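Local coordinates for periplasmic protein TorT (Vibrio parahaemolyticus, PDB 3O1I) that probably senses trimethylamine N-oxide in the periplasm, as a solute-binding-type protein that works with the sensor kinase TorS, at residues G45-L56 against L69-Y77; T218-L228 against K240-M249. All blocks are in the same frame, centred on the assembly; numbering follows the deposited sequence.

How the contacts relate
Both contacts are mostly buried but lie on opposite sides of the chain's centre, about 30 Å apart between centres, and do not touch. They belong to different sheets, consistent with the two lobes of a periplasmic binding protein. Contact 1 joins the turn and first half of helix 49-62 to the loop leaving strand 66-69, and one glutamine amide carries most of its polar chemistry. Contact 2 runs beside the edge strand 222-225, where a backbone bond, apolar side chains and a proline do the work. Each has a lysine toward its less buried end: exposed Lys49 near Asp73, and partly exposed Lys240, weakly linked through water to His219.

Contact 1: G45-L56 against L69-Y77; sequences GYPNKSRQEQQL and LGTVDPHAY
Tyr46 and Val72 bring the backbones closest, with CA atoms 4.9 Å apart, where a type I turn from Gly45 to Asn48 leads into the helix. Farther along the chains diverge, Leu56 CA and Leu69 CA standing 8.3 Å apart, and side chains fill the gap. Gln52 spans it: its CG lies anti to the backbone N (chi1 -168°) and the extended chain carries the amide across to the loop. OE1 accepts from Tyr77 OH at 2.5 Å, the phenol tilted somewhat from the carbonyl plane, and takes a weak bond from Val72 N. On the other end of the amide, NE2 donates to Gly70 O at 3.2 Å; this oxygen lies in the amide plane. Bonds at both ends fix the amide's rotation, with the Tyr77 ring turned 60° against it. Leu56 CD2 lies over one face of that ring, a CH-pi contact 3.7 Å from its centroid. Val72 wedges CG2 against the Lys49 chain, 3.4 Å from CG. Helix 49-62 connects strands 37-42 and 66-69 of one parallel sheet, a beta-alpha-beta crossover past strand 7-12, consistent with the alpha/beta lobe of a periplasmic binding protein. Gly70 bonds through its backbone to Ile11, Gln52 NE2 weakly to Tyr12 O, and helix 82-85 receives Glu53 on Trp84 and Leu56 on Val85.

Contact 2: T218-L228 against K240-M249; sequences THDIGLVSVYL and KVLFAPTDKM
Leu223 and Leu242 make the clear backbone bond of this contact: Leu242 N donates to Leu223 O at 2.9 Å, with an N-H...O angle of 163°. The segments run in the same direction, and a further backbone approach comes later, where Tyr227 CA directs a C-H toward Pro245 O at 3.5 Å. No side-chain hydrogen bond passes directly between the segments. Ser225 OG turns along its own chain to Tyr227 O, 2.9 Å away, bracing the bend after the strand. Thr246 OG1, anti to its own N (chi1 176°), accepts from Lys248 N in an ST turn and is also hydrogen-bonded to Ser293 OG.

Apolar contacts fall on two sides of the backbone. Val224 CG1 meets the edge of the Phe243 ring at CD2, 4.1 Å away, and Phe243 also meets the ring of Tyr125. Leu242 CD1 reaches Gly222 CA at 3.8 Å, where the absence of a side chain lets it lie against the strand. Among Val241, Ala244 and Ser225, which face helix 230-236, Ser225 CB touches Ala244 CB at 3.7 Å. The Pro245 ring lies against the backbone after the strand, CG 3.6 Å from Val226 O. Leu228 lies beside Thr246, pointing the same way, its CD2 4.0 Å from Thr246 OG1.

At the Lys240 end, a water links His219 NE2 to Lys240 NZ, weakly at the lysine. Helix 230-236 lies between the two segments in the chain, and the contact brings the weakly bonded strand 244-246 alongside the edge strand 222-225. With little direct backbone pairing, the join depends largely on close-fitting apolar groups; the hydroxyls of Ser225 and Thr246 are engaged within their own segments, Thr246 also with Ser293, rather than across the contact.

Contact 1: G45-L56 against L69-Y77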
loop_
_atom_site.group_PDB
_atom_site.type_symbol
_atom_site.label_atom_id
_atom_site.label_comp_id
_atom_site.label_asym_id
_atom_site.label_seq_id
_atom_site.Cartn_x
_atom_site.Cartn_y
_atom_site.Cartn_z
ATOM N N GLY D 45 -16.193 -5.640 8.608
ATOM C CA GLY D 45 -16.015 -4.365 9.280
ATOM C C GLY D 45 -17.319 -3.709 9.680
ATOM O O GLY D 45 -18.344 -3.969 9.071
ATOM N N TYR D 46 -17.294 -2.859 10.700
ATOM C CA TYR D 46 -18.519 -2.215 11.138
ATOM C C TYR D 46 -19.061 -1.218 10.141
ATOM O O TYR D 46 -20.275 -1.082 9.990
ATOM C CB TYR D 46 -18.333 -1.532 12.499
ATOM C CG TYR D 46 -18.690 -2.438 13.666
ATOM C CD1 TYR D 46 -17.971 -3.607 13.907
ATOM C CD2 TYR D 46 -19.771 -2.154 14.494
ATOM C CE1 TYR D 46 -18.317 -4.474 14.941
ATOM C CE2 TYR D 46 -20.134 -3.026 15.539
ATOM C CZ TYR D 46 -19.397 -4.182 15.752
ATOM O OH TYR D 46 -19.723 -5.044 16.773
ATOM N N PRO D 47 -18.176 -0.505 9.434
ATOM C CA PRO D 47 -18.738 0.454 8.482
ATOM C C PRO D 47 -19.141 -0.235 7.184
ATOM O O PRO D 47 -19.509 0.425 6.220
ATOM C CB PRO D 47 -17.600 1.454 8.275
ATOM C CG PRO D 47 -16.614 1.161 9.405
ATOM C CD PRO D 47 -16.721 -0.325 9.560
ATOM N N ASN D 48 -19.076 -1.563 7.170
ATOM C CA ASN D 48 -19.425 -2.340 5.983
ATOM C C ASN D 48 -20.866 -2.800 5.990
ATOM O O ASN D 48 -21.148 -3.992 5.831
ATOM C CB ASN D 48 -18.512 -3.554 5.857
ATOM C CG ASN D 48 -17.081 -3.160 5.678
ATOM O OD1 ASN D 48 -16.747 -1.979 5.771
ATOM N ND2 ASN D 48 -16.216 -4.135 5.427
ATOM N N LYS D 49 -21.774 -1.843 6.148
ATOM C CA LYS D 49 -23.202 -2.132 6.188
ATOM C C LYS D 49 -23.691 -2.736 4.873
ATOM O O LYS D 49 -24.349 -3.787 4.856
ATOM C CB LYS D 49 -23.960 -0.843 6.532
ATOM C CG LYS D 49 -23.515 -0.300 7.901
ATOM C CD LYS D 49 -23.877 1.150 8.174
ATOM C CE LYS D 49 -23.208 1.605 9.476
ATOM N NZ LYS D 49 -23.612 2.987 9.883
ATOM N N SER D 50 -23.340 -2.082 3.771
ATOM C CA SER D 50 -23.739 -2.552 2.453
ATOM C C SER D 50 -23.367 -4.013 2.266
ATOM O O SER D 50 -24.137 -4.791 1.708
ATOM C CB SER D 50 -23.062 -1.714 1.368
ATOM O OG SER D 50 -23.232 -0.331 1.621
ATOM N N ARG D 51 -22.189 -4.386 2.746
ATOM C CA ARG D 51 -21.737 -5.759 2.602
ATOM C C ARG D 51 -22.517 -6.756 3.458
ATOM O O ARG D 51 -22.631 -7.931 3.101
ATOM C CB ARG D 51 -20.243 -5.857 2.917
ATOM C CG ARG D 51 -19.661 -7.238 2.668
ATOM C CD ARG D 51 -18.204 -7.130 2.306
ATOM N NE ARG D 51 -18.030 -6.297 1.121
ATOM C CZ ARG D 51 -16.878 -5.736 0.767
ATOM N NH1 ARG D 51 -15.796 -5.923 1.518
ATOM N NH2 ARG D 51 -16.803 -4.983 -0.330
ATOM N N GLN D 52 -23.058 -6.297 4.582
ATOM C CA GLN D 52 -23.819 -7.195 5.451
ATOM C C GLN D 52 -25.226 -7.394 4.882
ATOM O O GLN D 52 -25.758 -8.505 4.924
ATOM C CB GLN D 52 -23.882 -6.652 6.893
ATOM C CG GLN D 52 -24.405 -7.680 7.906
ATOM C CD GLN D 52 -24.421 -7.182 9.348
ATOM O OE1 GLN D 52 -24.965 -6.116 9.643
ATOM N NE2 GLN D 52 -23.833 -7.964 10.253
ATOM N N GLU D 53 -25.813 -6.321 4.347
ATOM C CA GLU D 53 -27.141 -6.384 3.731
ATOM C C GLU D 53 -27.109 -7.454 2.658
ATOM O O GLU D 53 -28.036 -8.245 2.530
ATOM C CB GLU D 53 -27.506 -5.051 3.083
ATOM C CG GLU D 53 -27.689 -3.916 4.053
ATOM C CD GLU D 53 -28.016 -2.618 3.353
ATOM O OE1 GLU D 53 -27.238 -2.221 2.462
ATOM O OE2 GLU D 53 -29.044 -1.994 3.692
ATOM N N GLN D 54 -26.026 -7.472 1.891
ATOM C CA GLN D 54 -25.861 -8.454 0.829
ATOM C C GLN D 54 -25.604 -9.858 1.399
ATOM O O GLN D 54 -26.198 -10.831 0.945
ATOM C CB GLN D 54 -24.715 -8.032 -0.109
ATOM C CG GLN D 54 -24.800 -6.579 -0.630
ATOM C CD GLN D 54 -26.088 -6.263 -1.398
ATOM O OE1 GLN D 54 -26.378 -6.870 -2.429
ATOM N NE2 GLN D 54 -26.861 -5.301 -0.890
ATOM N N GLN D 55 -24.728 -9.965 2.395
ATOM C CA GLN D 55 -24.429 -11.261 3.009
ATOM C C GLN D 55 -25.690 -11.773 3.686
ATOM O O GLN D 55 -25.904 -12.979 3.830
ATOM C CB GLN D 55 -23.312 -11.130 4.049
ATOM C CG GLN D 55 -21.949 -10.758 3.475
ATOM C CD GLN D 55 -20.818 -10.973 4.466
ATOM O OE1 GLN D 55 -20.789 -10.351 5.527
ATOM N NE2 GLN D 55 -19.879 -11.861 4.123
ATOM N N LEU D 56 -26.520 -10.824 4.098
ATOM C CA LEU D 56 -27.790 -11.106 4.755
ATOM C C LEU D 56 -28.712 -11.693 3.690
ATOM O O LEU D 56 -29.444 -12.654 3.934
ATOM C CB LEU D 56 -28.364 -9.800 5.303
ATOM C CG LEU D 56 -29.322 -9.836 6.485
ATOM C CD1 LEU D 56 -28.775 -10.741 7.585
ATOM C CD2 LEU D 56 -29.515 -8.410 6.986
ATOM N N LEU D 69 -27.963 -12.931 13.461
ATOM C CA LEU D 69 -27.336 -11.699 13.025
ATOM C C LEU D 69 -26.636 -10.853 14.113
ATOM O O LEU D 69 -27.211 -10.563 15.170
ATOM C CB LEU D 69 -28.408 -10.860 12.307
ATOM C CG LEU D 69 -28.291 -9.338 12.171
ATOM C CD1 LEU D 69 -27.139 -8.980 11.255
ATOM C CD2 LEU D 69 -29.592 -8.782 11.618
ATOM N N GLY D 70 -25.384 -10.472 13.842
ATOM C CA GLY D 70 -24.630 -9.617 14.747
ATOM C C GLY D 70 -24.478 -8.300 14.007
ATOM O O GLY D 70 -23.444 -8.036 13.406
ATOM N N THR D 71 -25.517 -7.467 14.051
ATOM C CA THR D 71 -25.522 -6.195 13.318
ATOM C C THR D 71 -24.420 -5.189 13.555
ATOM O O THR D 71 -23.957 -4.985 14.677
ATOM C CB THR D 71 -26.831 -5.412 13.493
ATOM O OG1 THR D 71 -26.953 -4.992 14.849
ATOM C CG2 THR D 71 -28.013 -6.265 13.123
ATOM N N VAL D 72 -24.068 -4.531 12.454
ATOM C CA VAL D 72 -23.039 -3.509 12.391
ATOM C C VAL D 72 -23.739 -2.202 12.692
ATOM O O VAL D 72 -23.270 -1.135 12.329
ATOM C CB VAL D 72 -22.425 -3.443 10.966
ATOM C CG1 VAL D 72 -21.825 -4.801 10.596
ATOM C CG2 VAL D 72 -23.492 -3.037 9.949
ATOM N N ASP D 73 -24.877 -2.302 13.359
ATOM C CA ASP D 73 -25.665 -1.129 13.710
ATOM C C ASP D 73 -27.035 -1.588 14.192
ATOM O O ASP D 73 -27.655 -2.479 13.603
ATOM C CB ASP D 73 -25.780 -0.183 12.496
ATOM C CG ASP D 73 -26.701 1.021 12.747
ATOM O OD1 ASP D 73 -27.110 1.262 13.899
ATOM O OD2 ASP D 73 -27.009 1.738 11.762
ATOM N N PRO D 74 -27.532 -0.977 15.281
ATOM C CA PRO D 74 -28.835 -1.346 15.827
ATOM C C PRO D 74 -29.964 -0.955 14.894
ATOM O O PRO D 74 -30.839 -1.761 14.579
ATOM C CB PRO D 74 -28.903 -0.542 17.131
ATOM C CG PRO D 74 -27.474 -0.279 17.461
ATOM C CD PRO D 74 -26.939 0.076 16.118
ATOM N N HIS D 75 -29.932 0.299 14.459
ATOM C CA HIS D 75 -30.961 0.832 13.581
ATOM C C HIS D 75 -30.755 0.571 12.080
ATOM O O HIS D 75 -31.270 1.311 11.238
ATOM C CB HIS D 75 -31.087 2.334 13.822
ATOM C CG HIS D 75 -31.251 2.703 15.268
ATOM N ND1 HIS D 75 -32.232 2.162 16.071
ATOM C CD2 HIS D 75 -30.556 3.561 16.052
ATOM C CE1 HIS D 75 -32.132 2.668 17.288
ATOM N NE2 HIS D 75 -31.124 3.520 17.304
ATOM N N ALA D 76 -30.029 -0.494 11.748
ATOM C CA ALA D 76 -29.747 -0.838 10.355
ATOM C C ALA D 76 -30.897 -1.541 9.636
ATOM O O ALA D 76 -31.215 -1.211 8.495
ATOM C CB ALA D 76 -28.501 -1.701 10.284
ATOM N N TYR D 77 -31.513 -2.513 10.302
ATOM C CA TYR D 77 -32.612 -3.274 9.718
ATOM C C TYR D 77 -33.878 -3.045 10.525
ATOM O O TYR D 77 -34.754 -3.917 10.596
ATOM C CB TYR D 77 -32.250 -4.752 9.732
ATOM C CG TYR D 77 -30.832 -4.987 9.301
ATOM C CD1 TYR D 77 -30.047 -5.949 9.923
ATOM C CD2 TYR D 77 -30.269 -4.243 8.266
ATOM C CE1 TYR D 77 -28.730 -6.167 9.525
ATOM C CE2 TYR D 77 -28.958 -4.452 7.859
ATOM C CZ TYR D 77 -28.193 -5.415 8.490
ATOM O OH TYR D 77 -26.898 -5.634 8.079
#

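Contact 2: T218-L228 against K240-M249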
loop_
_atom_site.group_PDB
_atom_site.type_symbol
_atom_site.label_atom_id
_atom_site.label_comp_id
_atom_site.label_asym_id
_atom_site.label_seq_id
_atom_site.Cartn_x
_atom_site.Cartn_y
_atom_site.Cartn_z
ATOM N N THR D 218 5.248 0.591 34.896
ATOM C CA THR D 218 4.512 -0.656 35.002
ATOM C C THR D 218 3.823 -0.751 36.348
ATOM O O THR D 218 2.655 -1.117 36.426
ATOM C CB THR D 218 5.464 -1.856 34.857
ATOM O OG1 THR D 218 5.867 -1.985 33.487
ATOM C CG2 THR D 218 4.794 -3.133 35.318
ATOM N N HIS D 219 4.558 -0.414 37.404
ATOM C CA HIS D 219 4.036 -0.472 38.767
ATOM C C HIS D 219 3.612 0.895 39.315
ATOM O O HIS D 219 3.567 1.093 40.524
ATOM C CB HIS D 219 5.089 -1.104 39.689
ATOM C CG HIS D 219 5.498 -2.486 39.277
ATOM N ND1 HIS D 219 4.632 -3.560 39.307
ATOM C CD2 HIS D 219 6.664 -2.960 38.774
ATOM C CE1 HIS D 219 5.245 -4.633 38.838
ATOM N NE2 HIS D 219 6.478 -4.296 38.506
ATOM N N ASP D 220 3.286 1.828 38.427
ATOM C CA ASP D 220 2.877 3.167 38.849
ATOM C C ASP D 220 1.449 3.507 38.421
ATOM O O ASP D 220 0.814 4.397 38.992
ATOM C CB ASP D 220 3.849 4.215 38.296
ATOM C CG ASP D 220 5.207 4.179 38.985
ATOM O OD1 ASP D 220 5.898 3.134 38.943
ATOM O OD2 ASP D 220 5.586 5.213 39.573
ATOM N N ILE D 221 0.953 2.799 37.412
ATOM C CA ILE D 221 -0.404 3.002 36.919
ATOM C C ILE D 221 -1.100 1.643 36.842
ATOM O O ILE D 221 -0.584 0.710 36.231
ATOM C CB ILE D 221 -0.394 3.668 35.528
ATOM C CG1 ILE D 221 0.156 5.087 35.647
ATOM C CG2 ILE D 221 -1.794 3.710 34.948
ATOM C CD1 ILE D 221 0.255 5.807 34.338
ATOM N N GLY D 222 -2.259 1.532 37.486
ATOM C CA GLY D 222 -2.999 0.280 37.480
ATOM C C GLY D 222 -3.980 0.191 36.328
ATOM O O GLY D 222 -4.750 1.127 36.097
ATOM N N LEU D 223 -3.959 -0.939 35.617
ATOM C CA LEU D 223 -4.829 -1.165 34.460
ATOM C C LEU D 223 -6.109 -1.955 34.761
ATOM O O LEU D 223 -6.067 -3.066 35.292
ATOM C CB LEU D 223 -4.036 -1.871 33.362
ATOM C CG LEU D 223 -2.683 -1.215 33.072
ATOM C CD1 LEU D 223 -1.991 -1.943 31.925
ATOM C CD2 LEU D 223 -2.887 0.270 32.759
ATOM N N VAL D 224 -7.245 -1.365 34.399
ATOM C CA VAL D 224 -8.553 -1.969 34.607
ATOM C C VAL D 224 -9.323 -1.983 33.287
ATOM O O VAL D 224 -9.673 -0.924 32.760
ATOM C CB VAL D 224 -9.350 -1.168 35.666
ATOM C CG1 VAL D 224 -10.790 -1.648 35.736
ATOM C CG2 VAL D 224 -8.686 -1.312 37.020
ATOM N N SER D 225 -9.580 -3.186 32.772
ATOM C CA SER D 225 -10.307 -3.397 31.514
ATOM C C SER D 225 -11.821 -3.266 31.686
ATOM O O SER D 225 -12.335 -3.447 32.787
ATOM C CB SER D 225 -9.997 -4.801 30.989
ATOM O OG SER D 225 -9.609 -4.786 29.626
ATOM N N VAL D 226 -12.537 -2.963 30.604
ATOM C CA VAL D 226 -13.991 -2.855 30.677
ATOM C C VAL D 226 -14.606 -4.121 30.072
ATOM O O VAL D 226 -15.831 -4.283 30.040
ATOM C CB VAL D 226 -14.502 -1.612 29.946
ATOM C CG1 VAL D 226 -16.002 -1.449 30.147
ATOM C CG2 VAL D 226 -13.796 -0.391 30.484
ATOM N N TYR D 227 -13.735 -5.014 29.594
ATOM C CA TYR D 227 -14.133 -6.313 29.034
ATOM C C TYR D 227 -12.880 -7.159 28.847
ATOM O O TYR D 227 -11.777 -6.669 29.065
ATOM C CB TYR D 227 -14.933 -6.165 27.718
ATOM C CG TYR D 227 -14.187 -5.643 26.503
ATOM C CD1 TYR D 227 -13.525 -6.521 25.640
ATOM C CD2 TYR D 227 -14.164 -4.273 26.202
ATOM C CE1 TYR D 227 -12.862 -6.052 24.506
ATOM C CE2 TYR D 227 -13.501 -3.793 25.071
ATOM C CZ TYR D 227 -12.846 -4.687 24.229
ATOM O OH TYR D 227 -12.109 -4.231 23.148
ATOM N N LEU D 228 -13.030 -8.420 28.460
ATOM C CA LEU D 228 -11.866 -9.291 28.327
ATOM C C LEU D 228 -11.468 -9.640 26.908
ATOM O O LEU D 228 -12.289 -9.605 25.993
ATOM C CB LEU D 228 -12.103 -10.598 29.099
ATOM C CG LEU D 228 -10.947 -11.602 29.039
ATOM C CD1 LEU D 228 -9.844 -11.171 29.989
ATOM C CD2 LEU D 228 -11.434 -12.972 29.397
ATOM N N LYS D 240 0.001 -7.816 35.212
ATOM C CA LYS D 240 0.195 -6.635 34.395
ATOM C C LYS D 240 -1.148 -5.917 34.326
ATOM O O LYS D 240 -1.221 -4.738 33.982
ATOM C CB LYS D 240 0.684 -7.038 33.011
ATOM C CG LYS D 240 1.990 -7.836 33.033
ATOM C CD LYS D 240 3.141 -7.032 33.626
ATOM C CE LYS D 240 4.475 -7.721 33.372
ATOM N NZ LYS D 240 5.635 -6.851 33.708
ATOM N N VAL D 241 -2.215 -6.635 34.672
ATOM C CA VAL D 241 -3.563 -6.067 34.681
ATOM C C VAL D 241 -4.189 -6.353 36.045
ATOM O O VAL D 241 -3.938 -7.393 36.637
ATOM C CB VAL D 241 -4.473 -6.690 33.571
ATOM C CG1 VAL D 241 -5.813 -5.970 33.541
ATOM C CG2 VAL D 241 -3.807 -6.588 32.211
ATOM N N LEU D 242 -5.004 -5.442 36.552
ATOM C CA LEU D 242 -5.618 -5.668 37.849
ATOM C C LEU D 242 -6.947 -6.395 37.754
ATOM O O LEU D 242 -7.081 -7.534 38.204
ATOM C CB LEU D 242 -5.821 -4.344 38.585
ATOM C CG LEU D 242 -4.522 -3.584 38.849
ATOM C CD1 LEU D 242 -4.806 -2.324 39.626
ATOM C CD2 LEU D 242 -3.560 -4.479 39.609
ATOM N N PHE D 243 -7.928 -5.732 37.160
ATOM C CA PHE D 243 -9.265 -6.293 37.028
ATOM C C PHE D 243 -9.705 -6.440 35.568
ATOM O O PHE D 243 -8.959 -6.094 34.652
ATOM C CB PHE D 243 -10.236 -5.399 37.801
ATOM C CG PHE D 243 -11.652 -5.853 37.735
ATOM C CD1 PHE D 243 -11.990 -7.156 38.067
ATOM C CD2 PHE D 243 -12.652 -4.977 37.333
ATOM C CE1 PHE D 243 -13.302 -7.591 37.972
ATOM C CE2 PHE D 243 -13.966 -5.401 37.234
ATOM C CZ PHE D 243 -14.296 -6.707 37.562
ATOM N N ALA D 244 -10.911 -6.970 35.365
ATOM C CA ALA D 244 -11.483 -7.173 34.037
ATOM C C ALA D 244 -12.742 -8.039 34.097
ATOM O O ALA D 244 -12.675 -9.241 34.379
ATOM C CB ALA D 244 -10.466 -7.824 33.109
ATOM N N PRO D 245 -13.915 -7.436 33.845
ATOM C CA PRO D 245 -15.158 -8.203 33.876
ATOM C C PRO D 245 -15.308 -9.017 32.596
ATOM O O PRO D 245 -15.274 -8.455 31.511
ATOM C CB PRO D 245 -16.223 -7.118 33.972
ATOM C CG PRO D 245 -15.627 -6.011 33.168
ATOM C CD PRO D 245 -14.204 -5.997 33.693
ATOM N N THR D 246 -15.476 -10.331 32.713
ATOM C CA THR D 246 -15.647 -11.180 31.537
ATOM C C THR D 246 -17.125 -11.466 31.296
ATOM O O THR D 246 -17.805 -11.982 32.187
ATOM C CB THR D 246 -14.953 -12.527 31.715
ATOM O OG1 THR D 246 -15.223 -13.357 30.580
ATOM C CG2 THR D 246 -15.475 -13.218 32.949
ATOM N N ASP D 247 -17.616 -11.134 30.102
ATOM C CA ASP D 247 -19.016 -11.372 29.760
ATOM C C ASP D 247 -19.139 -12.660 28.959
ATOM O O ASP D 247 -20.041 -12.824 28.142
ATOM C CB ASP D 247 -19.615 -10.168 29.002
ATOM C CG ASP D 247 -19.183 -10.087 27.535
ATOM O OD1 ASP D 247 -18.159 -10.697 27.148
ATOM O OD2 ASP D 247 -19.881 -9.387 26.766
ATOM N N LYS D 248 -18.204 -13.568 29.228
ATOM C CA LYS D 248 -18.154 -14.883 28.603
ATOM C C LYS D 248 -18.660 -14.849 27.179
ATOM O O LYS D 248 -19.864 -14.904 26.931
ATOM C CB LYS D 248 -18.975 -15.881 29.434
ATOM C CG LYS D 248 -18.418 -16.128 30.828
ATOM C CD LYS D 248 -19.431 -16.803 31.720
ATOM C CE LYS D 248 -19.157 -16.454 33.173
ATOM N NZ LYS D 248 -20.383 -16.465 34.019
ATOM N N MET D 249 -17.716 -14.761 26.247
ATOM C CA MET D 249 -18.019 -14.699 24.820
ATOM C C MET D 249 -18.308 -16.069 24.196
ATOM O O MET D 249 -19.367 -16.278 23.593
ATOM C CB MET D 249 -16.855 -14.029 24.079
ATOM C CG MET D 249 -16.475 -12.646 24.594
ATOM S SD MET D 249 -15.086 -12.654 25.733
ATOM C CE MET D 249 -15.525 -11.316 26.809
HETATM O O HOH W 1 7.111 -6.951 36.688
#